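Local coordinates for putative uncharacterized protein (Chaetomium thermophilum, PDB 5IJP) that binds inositol hexakisphosphate through the SPX domain of Vtc4, a helical bundle that probably senses inositol polyphosphates in eukaryotic phosphate homeostasis, at residues I20-D23 against G24-D28; I145-H148 against D149-G153; N137-G140 against F141-I145; A64-D67 against K68-K72. All blocks are in the same frame, centred on the assembly; numbering follows the deposited sequence.

Interaction 1: I20-D23 against G24-D28; sequences IDYD and GLKAD. With IHP (inositol hexakisphosphate), chain C.
The inositol hexakisphosphate site of this SPX domain is built partly on the first turn of helix 22-30, where Tyr22 and Lys26, one turn apart, reach the same ligand. Tyr22 OH donates to IHP O43 at 2.7 Å, and this phosphate oxygen lies in the plane of the phenol ring, at its edge. Lys26 NZ donates to IHP O25 at 3.1 Å and more weakly to the ester oxygen IHP O13, so it straddles two phosphate positions of the inositol ring. Its CG stands anti to the backbone N (chi1 -159°) and a bend at chi3 carries the ammonium to the ligand. On the way the two side chains cross obliquely, Lys26 CE passing 3.7 Å from Tyr22 CE2. Asp21 is the N-cap residue: its carbonyl O takes the Leu25 N-H at 2.8 Å, and Lys26 N to Tyr22 O and Ala27 N to Asp23 O continue the helical series. The Phe3 ring meets that of Tyr22, while Phe58 and Leu62 of helix 52-97 pack on Leu25. Asp23 may slightly temper the positive charge of Lys26, since Asp23 OD1 stops 4.5 Å from Lys26 NZ, beyond salt-bridge range.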
loop_
_atom_site.group_PDB
_atom_site.type_symbol
_atom_site.label_atom_id
_atom_site.label_comp_id
_atom_site.label_asym_id
_atom_site.label_seq_id
_atom_site.Cartn_x
_atom_site.Cartn_y
_atom_site.Cartn_z
ATOM N N ILE A 20 -7.992 3.225 1.648
ATOM C CA ILE A 20 -9.232 2.571 1.201
ATOM C C ILE A 20 -10.446 3.242 1.830
ATOM O O ILE A 20 -10.424 3.557 3.023
ATOM C CB ILE A 20 -9.299 1.040 1.502
ATOM C CG1 ILE A 20 -7.945 0.429 1.912
ATOM C CG2 ILE A 20 -9.925 0.275 0.348
ATOM C CD1 ILE A 20 -7.785 0.271 3.421
ATOM N N ASP A 21 -11.518 3.417 1.043
ATOM C CA ASP A 21 -12.774 3.964 1.548
ATOM C C ASP A 21 -13.588 2.758 2.036
ATOM O O ASP A 21 -14.615 2.404 1.450
ATOM C CB ASP A 21 -13.507 4.779 0.461
ATOM C CG ASP A 21 -14.685 5.610 0.945
ATOM O OD1 ASP A 21 -14.753 5.902 2.162
ATOM O OD2 ASP A 21 -15.517 6.004 0.101
ATOM N N TYR A 22 -13.067 2.096 3.091
ATOM C CA TYR A 22 -13.619 0.898 3.723
ATOM C C TYR A 22 -15.050 1.111 4.204
ATOM O O TYR A 22 -15.899 0.255 3.962
ATOM C CB TYR A 22 -12.709 0.429 4.871
ATOM C CG TYR A 22 -12.951 -0.999 5.307
ATOM C CD1 TYR A 22 -12.328 -2.062 4.659
ATOM C CD2 TYR A 22 -13.773 -1.288 6.391
ATOM C CE1 TYR A 22 -12.539 -3.379 5.062
ATOM C CE2 TYR A 22 -13.992 -2.601 6.804
ATOM C CZ TYR A 22 -13.371 -3.644 6.137
ATOM O OH TYR A 22 -13.583 -4.940 6.539
ATOM N N ASP A 23 -15.317 2.260 4.856
ATOM C CA ASP A 23 -16.644 2.628 5.356
ATOM C C ASP A 23 -17.594 2.967 4.204
ATOM O O ASP A 23 -18.790 2.685 4.298
ATOM C CB ASP A 23 -16.543 3.795 6.354
ATOM C CG ASP A 23 -15.835 3.475 7.663
ATOM O OD1 ASP A 23 -15.224 2.386 7.764
ATOM O OD2 ASP A 23 -15.880 4.320 8.582
ATOM N N GLY A 24 -17.045 3.544 3.133
ATOM C CA GLY A 24 -17.781 3.906 1.926
ATOM C C GLY A 24 -18.226 2.696 1.130
ATOM O O GLY A 24 -19.361 2.656 0.646
ATOM N N LEU A 25 -17.332 1.695 0.999
ATOM C CA LEU A 25 -17.597 0.438 0.290
ATOM C C LEU A 25 -18.542 -0.462 1.095
ATOM O O LEU A 25 -19.343 -1.185 0.501
ATOM C CB LEU A 25 -16.287 -0.305 -0.035
ATOM C CG LEU A 25 -15.411 0.293 -1.142
ATOM C CD1 LEU A 25 -13.949 -0.015 -0.903
ATOM C CD2 LEU A 25 -15.834 -0.198 -2.520
ATOM N N LYS A 26 -18.449 -0.405 2.443
ATOM C CA LYS A 26 -19.288 -1.162 3.382
ATOM C C LYS A 26 -20.737 -0.668 3.291
ATOM O O LYS A 26 -21.663 -1.481 3.319
ATOM C CB LYS A 26 -18.760 -0.996 4.817
ATOM C CG LYS A 26 -19.193 -2.094 5.787
ATOM C CD LYS A 26 -18.962 -1.704 7.252
ATOM C CE LYS A 26 -17.526 -1.840 7.707
ATOM N NZ LYS A 26 -17.334 -1.335 9.091
ATOM N N ALA A 27 -20.920 0.666 3.172
ATOM C CA ALA A 27 -22.218 1.329 3.045
ATOM C C ALA A 27 -22.872 1.012 1.697
ATOM O O ALA A 27 -24.099 0.927 1.619
ATOM C CB ALA A 27 -22.053 2.832 3.205
ATOM N N ASP A 28 -22.047 0.825 0.644
ATOM C CA ASP A 28 -22.474 0.491 -0.718
ATOM C C ASP A 28 -23.085 -0.917 -0.784
ATOM O O ASP A 28 -23.982 -1.153 -1.595
ATOM C CB ASP A 28 -21.292 0.614 -1.693
ATOM C CG ASP A 28 -21.701 0.640 -3.150
ATOM O OD1 ASP A 28 -22.085 1.723 -3.639
ATOM O OD2 ASP A 28 -21.626 -0.422 -3.806
HETATM C C1 IHP C . -19.225 -5.518 10.936
HETATM C C2 IHP C . -18.001 -5.831 11.785
HETATM C C3 IHP C . -17.095 -4.617 11.948
HETATM C C4 IHP C . -17.865 -3.409 12.466
HETATM C C5 IHP C . -19.085 -3.099 11.610
HETATM C C6 IHP C . -19.988 -4.316 11.476
HETATM O O11 IHP C . -20.100 -6.664 10.978
HETATM P P1 IHP C . -20.931 -7.398 9.788
HETATM O O21 IHP C . -21.411 -8.736 10.245
HETATM O O31 IHP C . -22.077 -6.447 9.432
HETATM O O41 IHP C . -19.985 -7.486 8.587
HETATM O O12 IHP C . -17.249 -6.874 11.128
HETATM P P2 IHP C . -16.880 -8.345 11.740
HETATM O O22 IHP C . -18.004 -9.279 11.286
HETATM O O32 IHP C . -16.734 -8.297 13.229
HETATM O O42 IHP C . -15.592 -8.779 11.035
HETATM O O13 IHP C . -16.505 -4.293 10.671
HETATM P P3 IHP C . -14.978 -4.416 10.166
HETATM O O23 IHP C . -14.374 -3.062 10.056
HETATM O O33 IHP C . -14.233 -5.320 11.153
HETATM O O43 IHP C . -15.047 -5.145 8.827
HETATM O O14 IHP C . -16.986 -2.264 12.442
HETATM P P4 IHP C . -16.113 -1.677 13.718
HETATM O O24 IHP C . -14.780 -1.208 13.129
HETATM O O34 IHP C . -16.863 -0.576 14.392
HETATM O O44 IHP C . -15.821 -2.855 14.658
HETATM O O15 IHP C . -19.834 -2.052 12.263
HETATM P P5 IHP C . -20.134 -0.533 11.859
HETATM O O25 IHP C . -20.070 -0.450 10.328
HETATM O O35 IHP C . -18.977 0.293 12.430
HETATM O O45 IHP C . -21.461 -0.115 12.402
HETATM O O16 IHP C . -21.036 -3.996 10.535
HETATM P P6 IHP C . -22.475 -3.310 10.662
HETATM O O26 IHP C . -22.648 -2.886 12.129
HETATM O O36 IHP C . -23.537 -4.254 10.205
HETATM O O46 IHP C . -22.409 -2.041 9.808
#

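Interaction 2: I145-H148 against D149-G153; sequences IKKH and DKMTG. With IHP (inositol hexakisphosphate), chain C.
At the C-terminal end of helix 110-151 the two faces do different work: Lys147 and Met151 line the inositol hexakisphosphate pocket of the SPX domain, while His148, Asp149 and Thr152 form a polar network. Toward the ligand, Lys147 NZ donates to IHP O41 at 2.8 Å and weakly to IHP O43, its chain bent at chi3 and chi4. Met151 runs alongside, its CE 4.0 Å from Lys147 CG and 3.4 Å from IHP O31. Among the hydrogen bonds, His148 ND1 points in its ring plane at Asp149 OD1 (3.2 Å, N-H...O 168°), with ring and carboxylate planes 65° apart. Asp149 OD1 also accepts from Leu156 N, and His148 NE2 bonds to Glu55, so both ring nitrogens are held and the imidazole rotation is fixed. The ring meets Phe58 nearly parallel and Trp50 steeply. Were His148 an alanine, Asp149 and Glu55 would probably lose this donor and a gap open beside Phe58. The His148 carbonyl takes a backbone and a side-chain donor, Thr152 N and Thr152 OG1, from opposite faces of its plane. Thr152 OG1, 2.7 Å from His148 O and also bonded to Trp154 N, sits over the centre of the imidazole, 3.7 Å above its plane.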
loop_
_atom_site.group_PDB
_atom_site.type_symbol
_atom_site.label_atom_id
_atom_site.label_comp_id
_atom_site.label_asym_id
_atom_site.label_seq_id
_atom_site.Cartn_x
_atom_site.Cartn_y
_atom_site.Cartn_z
ATOM N N ILE A 145 -13.719 -7.513 0.167
ATOM C CA ILE A 145 -14.076 -8.475 -0.885
ATOM C C ILE A 145 -14.738 -9.712 -0.250
ATOM O O ILE A 145 -15.754 -10.184 -0.767
ATOM C CB ILE A 145 -12.878 -8.790 -1.836
ATOM C CG1 ILE A 145 -12.654 -7.615 -2.815
ATOM C CG2 ILE A 145 -13.069 -10.110 -2.611
ATOM C CD1 ILE A 145 -11.221 -7.429 -3.328
ATOM N N LYS A 146 -14.203 -10.189 0.898
ATOM C CA LYS A 146 -14.772 -11.325 1.631
ATOM C C LYS A 146 -16.111 -10.937 2.274
ATOM O O LYS A 146 -16.993 -11.789 2.398
ATOM C CB LYS A 146 -13.797 -11.870 2.684
ATOM C CG LYS A 146 -13.960 -13.368 2.909
ATOM C CD LYS A 146 -13.534 -13.801 4.300
ATOM C CE LYS A 146 -13.834 -15.262 4.526
ATOM N NZ LYS A 146 -13.687 -15.643 5.953
ATOM N N LYS A 147 -16.263 -9.647 2.657
ATOM C CA LYS A 147 -17.487 -9.086 3.237
ATOM C C LYS A 147 -18.590 -9.073 2.172
ATOM O O LYS A 147 -19.746 -9.348 2.491
ATOM C CB LYS A 147 -17.230 -7.664 3.766
ATOM C CG LYS A 147 -18.317 -7.132 4.700
ATOM C CD LYS A 147 -18.121 -5.651 5.024
ATOM C CE LYS A 147 -17.331 -5.401 6.291
ATOM N NZ LYS A 147 -18.146 -5.640 7.513
ATOM N N HIS A 148 -18.217 -8.768 0.907
ATOM C CA HIS A 148 -19.105 -8.746 -0.260
ATOM C C HIS A 148 -19.626 -10.160 -0.546
ATOM O O HIS A 148 -20.828 -10.338 -0.740
ATOM C CB HIS A 148 -18.362 -8.164 -1.484
ATOM C CG HIS A 148 -19.095 -8.309 -2.783
ATOM N ND1 HIS A 148 -18.882 -9.394 -3.613
ATOM C CD2 HIS A 148 -20.009 -7.495 -3.359
ATOM C CE1 HIS A 148 -19.678 -9.213 -4.652
ATOM N NE2 HIS A 148 -20.370 -8.080 -4.547
ATOM N N ASP A 149 -18.720 -11.160 -0.538
ATOM C CA ASP A 149 -19.024 -12.575 -0.775
ATOM C C ASP A 149 -19.909 -13.185 0.321
ATOM O O ASP A 149 -20.666 -14.115 0.041
ATOM C CB ASP A 149 -17.722 -13.383 -0.928
ATOM C CG ASP A 149 -16.850 -13.010 -2.120
ATOM O OD1 ASP A 149 -17.110 -11.956 -2.748
ATOM O OD2 ASP A 149 -15.907 -13.771 -2.424
ATOM N N LYS A 150 -19.812 -12.657 1.558
ATOM C CA LYS A 150 -20.583 -13.118 2.716
ATOM C C LYS A 150 -21.960 -12.455 2.833
ATOM O O LYS A 150 -22.917 -13.130 3.208
ATOM C CB LYS A 150 -19.781 -12.930 4.015
ATOM C CG LYS A 150 -18.757 -14.034 4.275
ATOM C CD LYS A 150 -17.839 -13.721 5.464
ATOM C CE LYS A 150 -18.410 -14.105 6.813
ATOM N NZ LYS A 150 -18.407 -15.576 7.026
ATOM N N MET A 151 -22.058 -11.144 2.529
ATOM C CA MET A 151 -23.307 -10.379 2.623
ATOM C C MET A 151 -24.249 -10.590 1.436
ATOM O O MET A 151 -25.429 -10.878 1.640
ATOM C CB MET A 151 -23.026 -8.875 2.793
ATOM C CG MET A 151 -22.623 -8.477 4.190
ATOM S SD MET A 151 -22.435 -6.682 4.311
ATOM C CE MET A 151 -22.060 -6.519 6.030
ATOM N N THR A 152 -23.734 -10.413 0.205
ATOM C CA THR A 152 -24.511 -10.497 -1.035
ATOM C C THR A 152 -24.750 -11.926 -1.528
ATOM O O THR A 152 -25.854 -12.242 -1.973
ATOM C CB THR A 152 -23.872 -9.628 -2.142
ATOM O OG1 THR A 152 -22.724 -10.290 -2.677
ATOM C CG2 THR A 152 -23.497 -8.225 -1.662
ATOM N N GLY A 153 -23.707 -12.750 -1.476
ATOM C CA GLY A 153 -23.733 -14.121 -1.973
ATOM C C GLY A 153 -22.947 -14.247 -3.263
ATOM O O GLY A 153 -22.479 -15.336 -3.607
HETATM C C1 IHP C . -19.225 -5.518 10.936
HETATM C C2 IHP C . -18.001 -5.831 11.785
HETATM C C3 IHP C . -17.095 -4.617 11.948
HETATM C C4 IHP C . -17.865 -3.409 12.466
HETATM C C5 IHP C . -19.085 -3.099 11.610
HETATM C C6 IHP C . -19.988 -4.316 11.476
HETATM O O11 IHP C . -20.100 -6.664 10.978
HETATM P P1 IHP C . -20.931 -7.398 9.788
HETATM O O21 IHP C . -21.411 -8.736 10.245
HETATM O O31 IHP C . -22.077 -6.447 9.432
HETATM O O41 IHP C . -19.985 -7.486 8.587
HETATM O O12 IHP C . -17.249 -6.874 11.128
HETATM P P2 IHP C . -16.880 -8.345 11.740
HETATM O O22 IHP C . -18.004 -9.279 11.286
HETATM O O32 IHP C . -16.734 -8.297 13.229
HETATM O O42 IHP C . -15.592 -8.779 11.035
HETATM O O13 IHP C . -16.505 -4.293 10.671
HETATM P P3 IHP C . -14.978 -4.416 10.166
HETATM O O23 IHP C . -14.374 -3.062 10.056
HETATM O O33 IHP C . -14.233 -5.320 11.153
HETATM O O43 IHP C . -15.047 -5.145 8.827
HETATM O O14 IHP C . -16.986 -2.264 12.442
HETATM P P4 IHP C . -16.113 -1.677 13.718
HETATM O O24 IHP C . -14.780 -1.208 13.129
HETATM O O34 IHP C . -16.863 -0.576 14.392
HETATM O O44 IHP C . -15.821 -2.855 14.658
HETATM O O15 IHP C . -19.834 -2.052 12.263
HETATM P P5 IHP C . -20.134 -0.533 11.859
HETATM O O25 IHP C . -20.070 -0.450 10.328
HETATM O O35 IHP C . -18.977 0.293 12.430
HETATM O O45 IHP C . -21.461 -0.115 12.402
HETATM O O16 IHP C . -21.036 -3.996 10.535
HETATM P P6 IHP C . -22.475 -3.310 10.662
HETATM O O26 IHP C . -22.648 -2.886 12.129
HETATM O O36 IHP C . -23.537 -4.254 10.205
HETATM O O46 IHP C . -22.409 -2.041 9.808
#

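Interaction 3: N137-G140 against F141-I145; sequences NYTG and FYKII
Two successive turns in the C-terminal half of helix 110-151, one of the long helices of the SPX bundle, present an outer and an inner row of side chains. On the outer row Tyr138 and Tyr142 project together from adjacent turns. Their centroids are 5.7 Å apart and their planes meet at 40°, an oblique pair in which Tyr138 CE1 comes within 4.0 Å of Tyr142 CD1. Tyr138 OH is 3.8 Å from Tyr142 CE1, so the touch runs from Tyr138 CE1, CZ and OH to Tyr142 CD1 and CE1. Tyr142 also makes a cation-pi contact with Lys157. Beside this row, Thr139 has OG1 anti to its carbonyl carbon (chi1 -49°), which puts the methyl CG2 along Lys143, 4.0 Å from Lys143 CD; Thr139 OG1 meanwhile bonds to the Gln135 carbonyl one turn back. The inner row holds Phe141, whose CG stands anti to its carbonyl carbon (chi1 -70°) and whose CD2 approaches Asn137 O obliquely. Asn137 O also accepts Phe141 N at 3.0 Å. Asn137 ND2 in turn bonds to the Phe133 carbonyl. Three further backbone bonds, Tyr142 N to Tyr138 O, Lys143 N to Thr139 O and Ile144 N to Gly140 O, complete the i to i+4 pattern. Phe141 packs on Leu66 and Val69, and Ile144 on Leu62, the apolar helix-to-helix seam of an alpha-helical bundle.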
loop_
_atom_site.group_PDB
_atom_site.type_symbol
_atom_site.label_atom_id
_atom_site.label_comp_id
_atom_site.label_asym_id
_atom_site.label_seq_id
_atom_site.Cartn_x
_atom_site.Cartn_y
_atom_site.Cartn_z
ATOM N N ASN A 137 -3.706 -1.410 3.358
ATOM C CA ASN A 137 -4.575 -1.335 2.186
ATOM C C ASN A 137 -4.872 -2.711 1.591
ATOM O O ASN A 137 -6.024 -2.964 1.244
ATOM C CB ASN A 137 -4.043 -0.353 1.147
ATOM C CG ASN A 137 -4.274 1.095 1.519
ATOM O OD1 ASN A 137 -5.138 1.773 0.965
ATOM N ND2 ASN A 137 -3.523 1.606 2.479
ATOM N N TYR A 138 -3.860 -3.615 1.521
ATOM C CA TYR A 138 -4.023 -4.991 1.023
ATOM C C TYR A 138 -5.039 -5.740 1.890
ATOM O O TYR A 138 -5.885 -6.451 1.350
ATOM C CB TYR A 138 -2.672 -5.739 0.983
ATOM C CG TYR A 138 -2.741 -7.163 0.468
ATOM C CD1 TYR A 138 -2.773 -8.242 1.347
ATOM C CD2 TYR A 138 -2.728 -7.434 -0.897
ATOM C CE1 TYR A 138 -2.826 -9.555 0.881
ATOM C CE2 TYR A 138 -2.779 -8.744 -1.376
ATOM C CZ TYR A 138 -2.825 -9.802 -0.482
ATOM O OH TYR A 138 -2.873 -11.095 -0.945
ATOM N N THR A 139 -4.970 -5.545 3.225
ATOM C CA THR A 139 -5.884 -6.126 4.213
ATOM C C THR A 139 -7.291 -5.528 4.022
ATOM O O THR A 139 -8.280 -6.253 4.128
ATOM C CB THR A 139 -5.330 -5.919 5.640
ATOM O OG1 THR A 139 -3.962 -6.336 5.682
ATOM C CG2 THR A 139 -6.124 -6.674 6.703
ATOM N N GLY A 140 -7.344 -4.227 3.712
ATOM C CA GLY A 140 -8.569 -3.472 3.466
ATOM C C GLY A 140 -9.402 -4.014 2.326
ATOM O O GLY A 140 -10.609 -4.216 2.488
ATOM N N PHE A 141 -8.758 -4.270 1.169
ATOM C CA PHE A 141 -9.421 -4.836 -0.006
ATOM C C PHE A 141 -9.784 -6.302 0.227
ATOM O O PHE A 141 -10.886 -6.711 -0.127
ATOM C CB PHE A 141 -8.569 -4.672 -1.274
ATOM C CG PHE A 141 -8.449 -3.251 -1.773
ATOM C CD1 PHE A 141 -9.479 -2.661 -2.498
ATOM C CD2 PHE A 141 -7.294 -2.515 -1.549
ATOM C CE1 PHE A 141 -9.364 -1.349 -2.963
ATOM C CE2 PHE A 141 -7.181 -1.201 -2.010
ATOM C CZ PHE A 141 -8.215 -0.628 -2.714
ATOM N N TYR A 142 -8.876 -7.071 0.865
ATOM C CA TYR A 142 -9.055 -8.489 1.197
ATOM C C TYR A 142 -10.276 -8.704 2.103
ATOM O O TYR A 142 -11.040 -9.645 1.882
ATOM C CB TYR A 142 -7.790 -9.033 1.882
ATOM C CG TYR A 142 -7.488 -10.480 1.568
ATOM C CD1 TYR A 142 -6.613 -10.823 0.542
ATOM C CD2 TYR A 142 -8.057 -11.509 2.314
ATOM C CE1 TYR A 142 -6.324 -12.157 0.253
ATOM C CE2 TYR A 142 -7.781 -12.845 2.030
ATOM C CZ TYR A 142 -6.911 -13.166 1.001
ATOM O OH TYR A 142 -6.634 -14.482 0.722
ATOM N N LYS A 143 -10.460 -7.818 3.104
ATOM C CA LYS A 143 -11.569 -7.875 4.057
ATOM C C LYS A 143 -12.901 -7.450 3.443
ATOM O O LYS A 143 -13.915 -8.090 3.723
ATOM C CB LYS A 143 -11.260 -7.040 5.308
ATOM C CG LYS A 143 -11.251 -7.847 6.598
ATOM C CD LYS A 143 -9.839 -8.061 7.125
ATOM C CE LYS A 143 -9.834 -8.799 8.440
ATOM N NZ LYS A 143 -8.461 -8.920 8.995
ATOM N N ILE A 144 -12.906 -6.375 2.621
ATOM C CA ILE A 144 -14.125 -5.858 1.988
ATOM C C ILE A 144 -14.634 -6.802 0.872
ATOM O O ILE A 144 -15.849 -6.899 0.683
ATOM C CB ILE A 144 -13.981 -4.371 1.532
ATOM C CG1 ILE A 144 -15.348 -3.657 1.459
ATOM C CG2 ILE A 144 -13.180 -4.195 0.239
ATOM C CD1 ILE A 144 -15.788 -2.976 2.753
ATOM N N ILE A 145 -13.719 -7.513 0.167
ATOM C CA ILE A 145 -14.076 -8.475 -0.885
ATOM C C ILE A 145 -14.738 -9.712 -0.250
ATOM O O ILE A 145 -15.754 -10.184 -0.767
ATOM C CB ILE A 145 -12.878 -8.790 -1.836
ATOM C CG1 ILE A 145 -12.654 -7.615 -2.815
ATOM C CG2 ILE A 145 -13.069 -10.110 -2.611
ATOM C CD1 ILE A 145 -11.221 -7.429 -3.328
#

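Interaction 4: A64-D67 against K68-K72; sequences AELD and KVHAK
Glu65 and Lys68 run alongside each other and form a salt bridge: Lys68 NZ donates to Glu65 OE1 at 3.2 Å and weakly to Glu65 OE2 at 3.3 Å, so the two oxygens share one cation. The ammonium meets OE1 on its syn side, 17° out of the carboxylate plane. Glu65 is bent at chi2 and Lys68 at chi3, and these bends bring together groups one helical turn apart. The second pair is Leu66 and His70. Leu66 CG and CD2 both come 3.7 Å from His70 CE1, while Leu66 O lies 3.2 Å above one ring face, offset toward the rim. That carbonyl also accepts His70 N at 3.1 Å. Further backbone bonds, from Val69 N to Glu65 O, Lys68 N to Ala64 O and Ala71 N to Asp67 O, continue the i to i+4 series. In the next shell Asp21 N donates to Glu65 OE1, and Lys68 NZ bonds weakly to Tyr19 O. With an alanine here in place of Glu65, Lys68 would probably lose its carboxylate mate and Asp21 N its acceptor. This part of helix 52-97 lies against helix 110-151, with Leu66 on Phe141 and Val69 on Phe133, Asn137 and Phe141, while Glu65 faces the start of helix 22-30.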
loop_
_atom_site.group_PDB
_atom_site.type_symbol
_atom_site.label_atom_id
_atom_site.label_comp_id
_atom_site.label_asym_id
_atom_site.label_seq_id
_atom_site.Cartn_x
_atom_site.Cartn_y
_atom_site.Cartn_z
ATOM N N ALA A 64 -11.928 1.866 -8.652
ATOM C CA ALA A 64 -11.558 3.278 -8.499
ATOM C C ALA A 64 -10.710 3.474 -7.238
ATOM O O ALA A 64 -9.770 4.272 -7.246
ATOM C CB ALA A 64 -12.805 4.145 -8.434
ATOM N N GLU A 65 -11.032 2.721 -6.167
ATOM C CA GLU A 65 -10.296 2.739 -4.906
ATOM C C GLU A 65 -8.971 2.004 -5.060
ATOM O O GLU A 65 -7.982 2.410 -4.453
ATOM C CB GLU A 65 -11.131 2.128 -3.766
ATOM C CG GLU A 65 -12.192 3.064 -3.205
ATOM C CD GLU A 65 -11.676 4.343 -2.573
ATOM O OE1 GLU A 65 -10.867 4.257 -1.621
ATOM O OE2 GLU A 65 -12.097 5.434 -3.019
ATOM N N LEU A 66 -8.946 0.939 -5.892
ATOM C CA LEU A 66 -7.754 0.136 -6.174
ATOM C C LEU A 66 -6.710 0.944 -6.950
ATOM O O LEU A 66 -5.520 0.820 -6.666
ATOM C CB LEU A 66 -8.129 -1.150 -6.929
ATOM C CG LEU A 66 -7.129 -2.305 -6.825
ATOM C CD1 LEU A 66 -7.498 -3.248 -5.694
ATOM C CD2 LEU A 66 -7.054 -3.076 -8.127
ATOM N N ASP A 67 -7.160 1.789 -7.900
ATOM C CA ASP A 67 -6.293 2.648 -8.711
ATOM C C ASP A 67 -5.699 3.786 -7.882
ATOM O O ASP A 67 -4.536 4.134 -8.084
ATOM C CB ASP A 67 -7.054 3.214 -9.923
ATOM C CG ASP A 67 -7.655 2.174 -10.852
ATOM O OD1 ASP A 67 -7.137 1.034 -10.889
ATOM O OD2 ASP A 67 -8.649 2.497 -11.538
ATOM N N LYS A 68 -6.499 4.353 -6.950
ATOM C CA LYS A 68 -6.117 5.443 -6.045
ATOM C C LYS A 68 -4.962 5.014 -5.127
ATOM O O LYS A 68 -4.047 5.805 -4.887
ATOM C CB LYS A 68 -7.337 5.891 -5.218
ATOM C CG LYS A 68 -7.135 7.187 -4.430
ATOM C CD LYS A 68 -8.367 7.574 -3.610
ATOM C CE LYS A 68 -8.476 6.826 -2.301
ATOM N NZ LYS A 68 -9.700 7.203 -1.549
ATOM N N VAL A 69 -5.006 3.760 -4.640
ATOM C CA VAL A 69 -3.982 3.171 -3.770
ATOM C C VAL A 69 -2.723 2.862 -4.591
ATOM O O VAL A 69 -1.628 3.262 -4.192
ATOM C CB VAL A 69 -4.515 1.925 -3.008
ATOM C CG1 VAL A 69 -3.425 1.283 -2.154
ATOM C CG2 VAL A 69 -5.722 2.281 -2.148
ATOM N N HIS A 70 -2.890 2.172 -5.744
ATOM C CA HIS A 70 -1.810 1.788 -6.658
ATOM C C HIS A 70 -1.035 2.982 -7.229
ATOM O O HIS A 70 0.162 2.850 -7.490
ATOM C CB HIS A 70 -2.334 0.874 -7.779
ATOM C CG HIS A 70 -2.703 -0.512 -7.336
ATOM N ND1 HIS A 70 -3.280 -1.415 -8.212
ATOM C CD2 HIS A 70 -2.565 -1.109 -6.126
ATOM C CE1 HIS A 70 -3.472 -2.523 -7.513
ATOM N NE2 HIS A 70 -3.058 -2.386 -6.253
ATOM N N ALA A 71 -1.706 4.143 -7.400
ATOM C CA ALA A 71 -1.077 5.371 -7.889
ATOM C C ALA A 71 -0.158 5.952 -6.813
ATOM O O ALA A 71 0.978 6.306 -7.127
ATOM C CB ALA A 71 -2.131 6.391 -8.294
ATOM N N LYS A 72 -0.630 6.012 -5.544
ATOM C CA LYS A 72 0.146 6.514 -4.402
ATOM C C LYS A 72 1.322 5.584 -4.077
ATOM O O LYS A 72 2.394 6.069 -3.708
ATOM C CB LYS A 72 -0.756 6.732 -3.171
ATOM C CG LYS A 72 -0.086 7.460 -1.996
ATOM C CD LYS A 72 0.127 8.954 -2.249
ATOM C CE LYS A 72 1.091 9.554 -1.259
ATOM N NZ LYS A 72 1.262 11.014 -1.475
#

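How the interactions relate
Interactions 1 and 2 are the ligand-facing pair: both touch inositol hexakisphosphate, and they meet where Lys26 CG approaches Lys147 CD at 3.8 Å. Their defining chemistry is charge and hydrogen bonding to phosphate. Interactions 2 and 3 share Ile145 on helix 110-151. Interaction 4, on helix 52-97, packs against interaction 3, with Phe141 CZ 3.6 Å from Leu66 CA; these two bury apolar side chains in the seam between the long helices, while the tyrosine pair of interaction 3 and Asp67 of interaction 4 are exposed. All four mix buried with exposed residues; interaction 4 is nearest the chain's centre, its own centre about 9 Å away, and interaction 2 farthest.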